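Local coordinates for protein endo-b-1,4-glucanase (Nasutitermes takasagoensis, PDB 1KS8) that probably cleaves internal beta-1,4-glucosidic linkages of cellulose and related beta-glucans, as a termite glycosyl hydrolase of family 9 with an (alpha/alpha)6 catalytic domain, at residues D27-W32 with L89-K94; W127-D132 with P366-T371; S145-D150 with S196-D201; G249-D254 with A311-E316. All coordinates share one frame; numbering follows the deposited sequence.

Contact 1: residues D27-W32 with L89-K94; sequences DQKVTW and LDDGRK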
# COMPACT_ATOMS: atom_id res chain seq x y z
N ASP A 27 2.17 -23.35 0.59
CA ASP A 27 0.89 -23.09 1.23
C ASP A 27 0.10 -21.93 0.63
O ASP A 27 -0.80 -21.39 1.26
CB ASP A 27 1.08 -22.87 2.74
CG ASP A 27 1.87 -21.62 3.06
OD1 ASP A 27 2.26 -20.89 2.12
OD2 ASP A 27 2.11 -21.37 4.26
N GLN A 28 0.45 -21.54 -0.60
CA GLN A 28 -0.24 -20.46 -1.29
C GLN A 28 -1.73 -20.81 -1.33
O GLN A 28 -2.09 -21.96 -1.61
CB GLN A 28 0.30 -20.33 -2.72
CG GLN A 28 -0.49 -19.40 -3.64
CD GLN A 28 -0.01 -17.96 -3.61
OE1 GLN A 28 -0.57 -17.10 -4.30
NE2 GLN A 28 1.01 -17.67 -2.81
N LYS A 29 -2.59 -19.84 -1.04
CA LYS A 29 -4.03 -20.06 -1.05
C LYS A 29 -4.66 -19.70 -2.39
O LYS A 29 -5.63 -20.33 -2.82
CB LYS A 29 -4.69 -19.28 0.10
CG LYS A 29 -4.32 -19.85 1.47
CD LYS A 29 -4.85 -19.02 2.62
CE LYS A 29 -4.37 -19.60 3.95
NZ LYS A 29 -4.83 -18.82 5.13
N VAL A 30 -4.13 -18.67 -3.04
CA VAL A 30 -4.62 -18.27 -4.36
C VAL A 30 -3.79 -19.12 -5.32
O VAL A 30 -2.77 -18.67 -5.86
CB VAL A 30 -4.40 -16.77 -4.60
CG1 VAL A 30 -4.86 -16.39 -6.00
CG2 VAL A 30 -5.18 -15.97 -3.56
N THR A 31 -4.25 -20.34 -5.53
CA THR A 31 -3.55 -21.32 -6.36
C THR A 31 -3.62 -21.17 -7.87
O THR A 31 -2.91 -21.89 -8.57
CB THR A 31 -3.99 -22.74 -5.98
OG1 THR A 31 -5.41 -22.86 -6.12
CG2 THR A 31 -3.60 -23.05 -4.54
N TRP A 32 -4.45 -20.27 -8.38
CA TRP A 32 -4.48 -20.09 -9.83
C TRP A 32 -3.26 -19.26 -10.25
O TRP A 32 -2.93 -19.19 -11.43
CB TRP A 32 -5.78 -19.44 -10.31
CG TRP A 32 -6.24 -18.22 -9.56
CD1 TRP A 32 -7.14 -18.18 -8.53
CD2 TRP A 32 -5.87 -16.87 -9.83
NE1 TRP A 32 -7.35 -16.88 -8.14
CE2 TRP A 32 -6.58 -16.05 -8.92
CE3 TRP A 32 -5.00 -16.26 -10.74
CZ2 TRP A 32 -6.45 -14.66 -8.89
CZ3 TRP A 32 -4.87 -14.87 -10.72
CH2 TRP A 32 -5.59 -14.09 -9.80
N LEU A 89 -3.53 -13.53 11.80
CA LEU A 89 -2.28 -12.93 12.26
C LEU A 89 -1.08 -13.45 11.47
O LEU A 89 -0.25 -12.67 11.01
CB LEU A 89 -2.08 -13.21 13.75
CG LEU A 89 -0.80 -12.63 14.37
CD1 LEU A 89 -0.76 -11.12 14.18
CD2 LEU A 89 -0.76 -12.98 15.85
N ASP A 90 -0.99 -14.77 11.31
CA ASP A 90 0.12 -15.34 10.56
C ASP A 90 0.14 -14.82 9.12
O ASP A 90 1.19 -14.41 8.61
CB ASP A 90 0.04 -16.87 10.56
CG ASP A 90 0.34 -17.47 11.92
OD1 ASP A 90 0.21 -18.70 12.06
OD2 ASP A 90 0.73 -16.71 12.83
N ASP A 91 -1.01 -14.85 8.46
CA ASP A 91 -1.09 -14.37 7.08
C ASP A 91 -0.78 -12.88 7.00
O ASP A 91 -0.16 -12.42 6.05
CB ASP A 91 -2.46 -14.67 6.48
CG ASP A 91 -2.61 -16.11 6.04
OD1 ASP A 91 -3.66 -16.45 5.47
OD2 ASP A 91 -1.67 -16.91 6.27
N GLY A 92 -1.22 -12.12 8.01
CA GLY A 92 -0.94 -10.70 8.02
C GLY A 92 0.56 -10.45 8.04
O GLY A 92 1.08 -9.60 7.32
N ARG A 93 1.26 -11.20 8.88
CA ARG A 93 2.71 -11.08 8.97
C ARG A 93 3.35 -11.49 7.65
O ARG A 93 4.29 -10.85 7.18
CB ARG A 93 3.24 -11.94 10.12
CG ARG A 93 2.87 -11.40 11.49
CD ARG A 93 3.15 -12.41 12.59
NE ARG A 93 3.00 -11.81 13.91
CZ ARG A 93 2.90 -12.50 15.04
NH1 ARG A 93 2.93 -13.83 15.02
NH2 ARG A 93 2.78 -11.86 16.20
N LYS A 94 2.83 -12.56 7.04
CA LYS A 94 3.37 -13.03 5.77
C LYS A 94 3.24 -11.98 4.67
O LYS A 94 4.11 -11.86 3.82
CB LYS A 94 2.66 -14.31 5.33
CG LYS A 94 2.99 -15.54 6.16
CD LYS A 94 2.27 -16.76 5.63
CE LYS A 94 2.61 -18.00 6.43
NZ LYS A 94 4.07 -18.28 6.41
O HOH W 1 3.72 -18.94 3.28
O HOH W 2 4.38 -21.42 6.48
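K29 sets its CG beside the backbone N (chi1 -69°) and runs extended, which carries NZ to the helix, where D91, also turned with CG anti to its carbonyl carbon (chi1 -79°), holds out its carboxylate from the opposite direction. The two meet in a salt bridge: K29 NZ lies 2.7 Å from D91 OD1, on the syn side and 15° out of the carboxylate plane, while D91 OD2 stays 3.9 Å from the same nitrogen. One turn along the helix, K94 faces D27 less directly. Its chain bends at the last torsion, and K94 NZ stops 4.2 Å from D27 OD2, beyond a salt bridge. Two waters bridge them. One donates to D27 OD1 and accepts a weak bond from K94 NZ; the other donates to D27 OD2 and accepts from the same amine. The contact joins the loop after helix 5-18 to the start of helix 89-106, and E17 accepts from the backbone N of K29 and V30. With no apolar packing between the two segments and three of its four residues exposed, this is a surface ionic link, one pair direct and the other water-mediated, whose strength probably depends on pH and salt.

Contact 2: residues W127-D132 with P366-T371; sequences WGRPED and PPAPAT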
# COMPACT_ATOMS: atom_id res chain seq x y z
N TRP A 127 -0.30 -8.54 -22.36
CA TRP A 127 -1.49 -8.88 -21.59
C TRP A 127 -1.54 -10.40 -21.55
O TRP A 127 -1.71 -11.05 -22.58
CB TRP A 127 -2.78 -8.34 -22.20
CG TRP A 127 -3.95 -8.51 -21.26
CD1 TRP A 127 -4.64 -9.67 -21.02
CD2 TRP A 127 -4.46 -7.54 -20.34
NE1 TRP A 127 -5.55 -9.48 -20.00
CE2 TRP A 127 -5.46 -8.18 -19.56
CE3 TRP A 127 -4.17 -6.20 -20.09
CZ2 TRP A 127 -6.16 -7.52 -18.55
CZ3 TRP A 127 -4.87 -5.53 -19.08
CH2 TRP A 127 -5.85 -6.20 -18.33
N GLY A 128 -1.37 -10.97 -20.36
CA GLY A 128 -1.38 -12.41 -20.22
C GLY A 128 -0.93 -12.81 -18.83
O GLY A 128 -0.90 -11.99 -17.92
N ARG A 129 -0.60 -14.09 -18.67
CA ARG A 129 -0.16 -14.60 -17.37
C ARG A 129 1.29 -14.17 -17.11
O ARG A 129 2.11 -14.16 -18.02
CB ARG A 129 -0.27 -16.12 -17.34
CG ARG A 129 -1.71 -16.63 -17.45
CD ARG A 129 -1.75 -18.15 -17.55
NE ARG A 129 -1.23 -18.60 -18.84
CZ ARG A 129 -1.97 -19.04 -19.85
NH1 ARG A 129 -3.29 -19.12 -19.75
NH2 ARG A 129 -1.38 -19.37 -20.99
N PRO A 130 1.62 -13.82 -15.86
CA PRO A 130 3.00 -13.40 -15.59
C PRO A 130 4.06 -14.45 -15.92
O PRO A 130 5.16 -14.10 -16.36
CB PRO A 130 2.97 -13.00 -14.11
CG PRO A 130 1.87 -13.85 -13.54
CD PRO A 130 0.81 -13.83 -14.63
N GLU A 131 3.73 -15.72 -15.71
CA GLU A 131 4.68 -16.79 -16.00
C GLU A 131 4.96 -16.92 -17.50
O GLU A 131 5.89 -17.61 -17.90
CB GLU A 131 4.17 -18.13 -15.46
CG GLU A 131 2.81 -18.57 -16.01
CD GLU A 131 1.65 -18.16 -15.13
OE1 GLU A 131 1.70 -17.06 -14.52
OE2 GLU A 131 0.67 -18.93 -15.05
N ASP A 132 4.15 -16.24 -18.32
CA ASP A 132 4.32 -16.29 -19.77
C ASP A 132 5.12 -15.12 -20.34
O ASP A 132 5.33 -15.04 -21.55
CB ASP A 132 2.96 -16.36 -20.48
CG ASP A 132 2.24 -17.67 -20.25
OD1 ASP A 132 2.87 -18.65 -19.80
OD2 ASP A 132 1.02 -17.72 -20.53
N PRO A 366 -7.37 -17.55 -18.45
CA PRO A 366 -7.89 -18.89 -18.20
C PRO A 366 -6.64 -19.69 -17.82
O PRO A 366 -5.52 -19.18 -17.95
CB PRO A 366 -8.45 -19.30 -19.56
CG PRO A 366 -7.50 -18.63 -20.51
CD PRO A 366 -7.34 -17.25 -19.89
N PRO A 367 -6.80 -20.93 -17.34
CA PRO A 367 -5.58 -21.66 -17.00
C PRO A 367 -4.83 -22.14 -18.23
O PRO A 367 -5.42 -22.34 -19.30
CB PRO A 367 -6.10 -22.81 -16.15
CG PRO A 367 -7.44 -23.09 -16.76
CD PRO A 367 -8.00 -21.70 -16.99
N ALA A 368 -3.52 -22.30 -18.09
CA ALA A 368 -2.71 -22.80 -19.19
C ALA A 368 -3.24 -24.21 -19.44
O ALA A 368 -3.82 -24.82 -18.54
CB ALA A 368 -1.24 -22.84 -18.78
N PRO A 369 -3.02 -24.77 -20.65
CA PRO A 369 -2.32 -24.22 -21.81
C PRO A 369 -3.11 -23.29 -22.72
O PRO A 369 -2.62 -22.89 -23.78
CB PRO A 369 -1.88 -25.48 -22.54
CG PRO A 369 -3.06 -26.36 -22.35
CD PRO A 369 -3.40 -26.17 -20.88
N ALA A 370 -4.34 -22.94 -22.34
CA ALA A 370 -5.12 -22.03 -23.17
C ALA A 370 -4.37 -20.71 -23.26
O ALA A 370 -3.76 -20.26 -22.30
CB ALA A 370 -6.50 -21.81 -22.57
N THR A 371 -4.41 -20.09 -24.43
CA THR A 371 -3.72 -18.82 -24.61
C THR A 371 -4.37 -17.68 -23.85
O THR A 371 -5.60 -17.62 -23.73
CB THR A 371 -3.68 -18.40 -26.09
OG1 THR A 371 -5.01 -18.21 -26.57
CG2 THR A 371 -3.00 -19.45 -26.93
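A370 O is gripped end-on by the guanidinium of R129, with R129 NH1 at 2.8 Å and R129 NH2 at 2.9 Å from it. The oxygen lies within 4° of the guanidinium plane. NH1 is shared: R129 NH1 also donates to P366 O at 2.9 Å, close to the guanidinium plane but above the plane of the P366 carbonyl. The bend at chi3 (-69°) turns the arginine head so that its NE and NH2 side meets D132, three residues on. There NE and NH2 hold the single oxygen D132 OD2 side-on in a salt bridge, D132 OD2 standing 24° out of the guanidinium plane. A368 lies over one face, its CA 3.7 Å above the plane. With all three nitrogens donating and A368 over one face, the group is held against rotation. A methionine here would probably leave the A370 and P366 carbonyls without their donors and D132 without its countercharge, freeing the 366-371 loop to shift. That loop is spanned by the C365-C372 disulfide and contains a cis peptide bond before P369. A buried arginine thus donates to backbone carbonyls of a disulfide-closed surface loop, joining two loops of the family 9 (alpha/alpha)6 domain.

Contact 3: residues S145-D150 with S196-D201; sequences SRPGSD and SDSITD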
# COMPACT_ATOMS: atom_id res chain seq x y z
N SER A 145 24.95 8.83 -6.66
CA SER A 145 24.99 9.77 -7.79
C SER A 145 23.59 10.09 -8.31
O SER A 145 23.36 11.14 -8.90
CB SER A 145 25.85 9.21 -8.92
OG SER A 145 25.29 8.02 -9.45
N ARG A 146 22.66 9.16 -8.08
CA ARG A 146 21.27 9.31 -8.50
C ARG A 146 20.43 8.92 -7.30
O ARG A 146 19.95 7.79 -7.20
CB ARG A 146 20.98 8.36 -9.67
CG ARG A 146 21.75 8.67 -10.94
CD ARG A 146 21.59 7.54 -11.95
NE ARG A 146 22.03 7.93 -13.29
CZ ARG A 146 21.40 8.83 -14.05
NH1 ARG A 146 20.31 9.44 -13.60
NH2 ARG A 146 21.87 9.12 -15.25
N PRO A 147 20.22 9.86 -6.36
CA PRO A 147 19.45 9.64 -5.14
C PRO A 147 17.94 9.48 -5.26
O PRO A 147 17.35 9.64 -6.33
CB PRO A 147 19.83 10.84 -4.28
CG PRO A 147 19.95 11.92 -5.29
CD PRO A 147 20.74 11.24 -6.41
N GLY A 148 17.32 9.14 -4.14
CA GLY A 148 15.88 8.96 -4.09
C GLY A 148 15.45 8.92 -2.63
O GLY A 148 15.14 7.86 -2.10
N SER A 149 15.45 10.09 -2.00
CA SER A 149 15.08 10.22 -0.59
C SER A 149 13.69 9.70 -0.28
O SER A 149 13.46 9.12 0.78
CB SER A 149 15.18 11.68 -0.15
OG SER A 149 16.48 12.19 -0.39
N ASP A 150 12.75 9.92 -1.20
CA ASP A 150 11.39 9.45 -0.97
C ASP A 150 11.29 7.93 -1.02
O ASP A 150 10.69 7.31 -0.14
CB ASP A 150 10.40 10.08 -1.97
CG ASP A 150 10.98 10.26 -3.37
OD1 ASP A 150 12.07 9.74 -3.68
OD2 ASP A 150 10.30 10.93 -4.19
N SER A 196 12.23 9.66 -8.74
CA SER A 196 11.80 9.60 -10.14
C SER A 196 12.64 10.47 -11.07
O SER A 196 12.43 10.47 -12.28
CB SER A 196 10.30 9.94 -10.28
OG SER A 196 9.98 11.21 -9.75
N ASP A 197 13.59 11.22 -10.50
CA ASP A 197 14.50 12.02 -11.31
C ASP A 197 15.69 11.11 -11.61
O ASP A 197 16.49 11.37 -12.51
CB ASP A 197 14.98 13.26 -10.56
CG ASP A 197 13.97 14.39 -10.58
OD1 ASP A 197 13.04 14.37 -11.41
OD2 ASP A 197 14.10 15.32 -9.75
N SER A 198 15.82 10.04 -10.83
CA SER A 198 16.89 9.06 -10.99
C SER A 198 16.36 7.87 -11.80
O SER A 198 16.92 7.52 -12.84
CB SER A 198 17.39 8.60 -9.62
OG SER A 198 17.96 9.68 -8.91
N ILE A 199 15.28 7.26 -11.32
CA ILE A 199 14.65 6.16 -12.03
C ILE A 199 13.59 6.88 -12.85
O ILE A 199 12.42 6.97 -12.47
CB ILE A 199 14.00 5.16 -11.05
CG1 ILE A 199 15.08 4.55 -10.15
CG2 ILE A 199 13.26 4.07 -11.82
CD1 ILE A 199 14.57 3.54 -9.13
N THR A 200 14.02 7.43 -13.98
CA THR A 200 13.13 8.20 -14.83
C THR A 200 11.93 7.48 -15.41
O THR A 200 10.93 8.11 -15.74
CB THR A 200 13.91 8.88 -15.99
OG1 THR A 200 14.55 7.88 -16.79
CG2 THR A 200 14.95 9.84 -15.43
N ASP A 201 11.99 6.16 -15.53
CA ASP A 201 10.85 5.44 -16.07
C ASP A 201 9.64 5.64 -15.15
O ASP A 201 8.50 5.68 -15.62
CB ASP A 201 11.14 3.94 -16.19
CG ASP A 201 10.09 3.21 -17.01
OD1 ASP A 201 9.44 2.29 -16.47
OD2 ASP A 201 9.92 3.57 -18.19
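S198 lodges its side chain against the backbone of R146 and P147, where the turn leading into helix 149-165 of the (alpha/alpha)6 domain passes the end of the short helix 195-198. The packing is close here: the CA atoms of R146 and S198 are 5.0 Å apart, S198 CB sits 3.6 Å from R146 CB, and S198 OG lies 3.0 Å from R146 C. With OG beside the backbone N (chi1 -64°), the hydroxyl is directed into this corner. Next to P147 comes G148 at the N-cap position, so the bonded carbonyl belongs to the residue preceding the N-cap. The other side is much looser. The R146 chain, extended from CG to NE, runs out past the end of the short helix, and its guanidinium comes no nearer to D197 than 4.4 Å, from R146 NH1 to D197 O; R146 itself is exposed. Further along, D150 OD1 accepts from Y195 N, a second tie to helix 195-198, while D150 OD2 is hydrogen-bonded to S208 OG. The calcium-site residue D210 has its side chain about 11 Å from that of D197. On the tight side, S198 OG donates to P147 O at 2.7 Å, in the carbonyl plane and on a lone pair.

Contact 4: residues G249-D254 with A311-E316; sequences GGLNWD and AFIMLE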
# COMPACT_ATOMS: atom_id res chain seq x y z
N GLY A 249 -3.28 18.01 4.03
CA GLY A 249 -3.44 16.77 4.77
C GLY A 249 -3.73 15.56 3.90
O GLY A 249 -4.00 15.69 2.70
N GLY A 250 -3.67 14.38 4.50
CA GLY A 250 -3.95 13.17 3.77
C GLY A 250 -2.94 12.06 3.95
O GLY A 250 -1.86 12.25 4.52
N LEU A 251 -3.32 10.88 3.47
CA LEU A 251 -2.47 9.70 3.53
C LEU A 251 -2.55 9.05 2.16
O LEU A 251 -3.62 8.61 1.74
CB LEU A 251 -2.98 8.72 4.59
CG LEU A 251 -2.28 7.36 4.64
CD1 LEU A 251 -0.82 7.54 5.00
CD2 LEU A 251 -2.98 6.46 5.65
N ASN A 252 -1.42 9.00 1.46
CA ASN A 252 -1.36 8.41 0.13
C ASN A 252 0.08 7.97 -0.11
O ASN A 252 0.97 8.32 0.65
CB ASN A 252 -1.76 9.45 -0.93
CG ASN A 252 -2.08 8.81 -2.27
OD1 ASN A 252 -2.19 9.50 -3.29
ND2 ASN A 252 -2.25 7.50 -2.28
N TRP A 253 0.30 7.20 -1.17
CA TRP A 253 1.64 6.72 -1.47
C TRP A 253 2.64 7.85 -1.72
O TRP A 253 3.82 7.70 -1.43
CB TRP A 253 1.63 5.79 -2.70
CG TRP A 253 1.16 6.46 -3.96
CD1 TRP A 253 -0.13 6.54 -4.41
CD2 TRP A 253 1.96 7.19 -4.90
NE1 TRP A 253 -0.18 7.28 -5.57
CE2 TRP A 253 1.09 7.69 -5.89
CE3 TRP A 253 3.33 7.47 -4.99
CZ2 TRP A 253 1.55 8.46 -6.97
CZ3 TRP A 253 3.78 8.24 -6.06
CH2 TRP A 253 2.89 8.72 -7.04
N ASP A 254 2.16 8.98 -2.24
CA ASP A 254 3.05 10.11 -2.54
C ASP A 254 3.06 11.26 -1.53
O ASP A 254 3.94 12.11 -1.56
CB ASP A 254 2.75 10.67 -3.93
CG ASP A 254 1.33 11.20 -4.05
OD1 ASP A 254 1.03 11.84 -5.08
OD2 ASP A 254 0.52 10.97 -3.13
N ALA A 311 -10.38 6.93 6.06
CA ALA A 311 -11.00 6.16 7.13
C ALA A 311 -9.93 5.66 8.10
O ALA A 311 -10.13 5.69 9.32
CB ALA A 311 -11.79 4.99 6.56
N PHE A 312 -8.80 5.21 7.58
CA PHE A 312 -7.75 4.72 8.46
C PHE A 312 -7.16 5.84 9.31
O PHE A 312 -6.87 5.64 10.49
CB PHE A 312 -6.63 4.04 7.68
CG PHE A 312 -5.64 3.35 8.57
CD1 PHE A 312 -6.05 2.31 9.41
CD2 PHE A 312 -4.32 3.77 8.62
CE1 PHE A 312 -5.15 1.71 10.29
CE2 PHE A 312 -3.41 3.17 9.50
CZ PHE A 312 -3.83 2.14 10.34
N ILE A 313 -6.98 7.02 8.72
CA ILE A 313 -6.46 8.15 9.48
C ILE A 313 -7.44 8.47 10.61
O ILE A 313 -7.03 8.78 11.72
CB ILE A 313 -6.27 9.40 8.58
CG1 ILE A 313 -5.06 9.18 7.65
CG2 ILE A 313 -6.06 10.65 9.43
CD1 ILE A 313 -3.73 9.00 8.38
N MET A 314 -8.73 8.37 10.32
CA MET A 314 -9.75 8.64 11.33
C MET A 314 -9.68 7.62 12.46
O MET A 314 -9.83 7.97 13.63
CB MET A 314 -11.14 8.62 10.70
CG MET A 314 -11.41 9.80 9.80
SD MET A 314 -13.08 9.77 9.14
CE MET A 314 -12.92 10.92 7.77
N LEU A 315 -9.47 6.35 12.10
CA LEU A 315 -9.38 5.30 13.10
C LEU A 315 -8.14 5.49 13.97
O LEU A 315 -8.17 5.24 15.18
CB LEU A 315 -9.37 3.93 12.42
CG LEU A 315 -10.74 3.57 11.82
CD1 LEU A 315 -10.59 2.47 10.78
CD2 LEU A 315 -11.67 3.14 12.94
N GLU A 316 -7.05 5.96 13.36
CA GLU A 316 -5.82 6.21 14.10
C GLU A 316 -6.02 7.41 15.02
O GLU A 316 -5.51 7.44 16.14
CB GLU A 316 -4.66 6.47 13.14
CG GLU A 316 -4.07 5.20 12.54
CD GLU A 316 -3.17 4.46 13.51
OE1 GLU A 316 -2.94 3.25 13.32
OE2 GLU A 316 -2.67 5.11 14.46
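I313 sets its CG1-CD1 arm across L251, with I313 CG1 3.7 Å from L251 CB and I313 CD1 3.8 Å from L251 CD2. Crossing obliquely, the isoleucine arm touches both the root and one methyl of the leucine. Two torsions set this up: L251 carries its CG anti to the backbone N (chi1 173°), and I313 turns CG1 beside its own N (chi1 -73°). L251 CD2 also reaches the edge of the F312 ring, 4.2 Å from F312 CD2 and near the ring plane. One face of that ring is taken by E316 CG from the next turn of the helix, and W74 meets F312 edge-to-face. The contact thus packs the loop before helix 257-268 against helix 303-319 within the (alpha/alpha)6 domain of family 9, with all three touching side chains buried. Cutting I313 back to an alanine is likely to take from L251 CB and CD2 most of their neighbours across this contact and open a gap between loop and helix. The helix also takes hold of the loop backbone by a polar bond, N309 ND2 donating to L251 O. Three residues beyond L251 the loop brings in D254, which binds calcium in another structure of this enzyme although no ion is bound here; the side chains of D213 and E214 of the same site each lie about 8 Å from that of L251.

From the N terminus, contact 1 closes the first loop, bringing the segment after helix 5-18 back to helix 89-106 across 56 residues. Contact 2 opens next, at 127-132, and does not close until 366-371, so it spans more than half of the chain and encloses contacts 3 and 4. Within it, contact 3 joins the start of helix 149-165 to the end of helix 195-198, and contact 4 then joins the loop before helix 257-268 to helix 303-319. Contacts 3 and 4 follow in series, and no two contacts cross. Contacts 1 to 3 tie surface loops and helix ends, whereas contact 4 is buried, its centre about 12 Å from the centre of the chain.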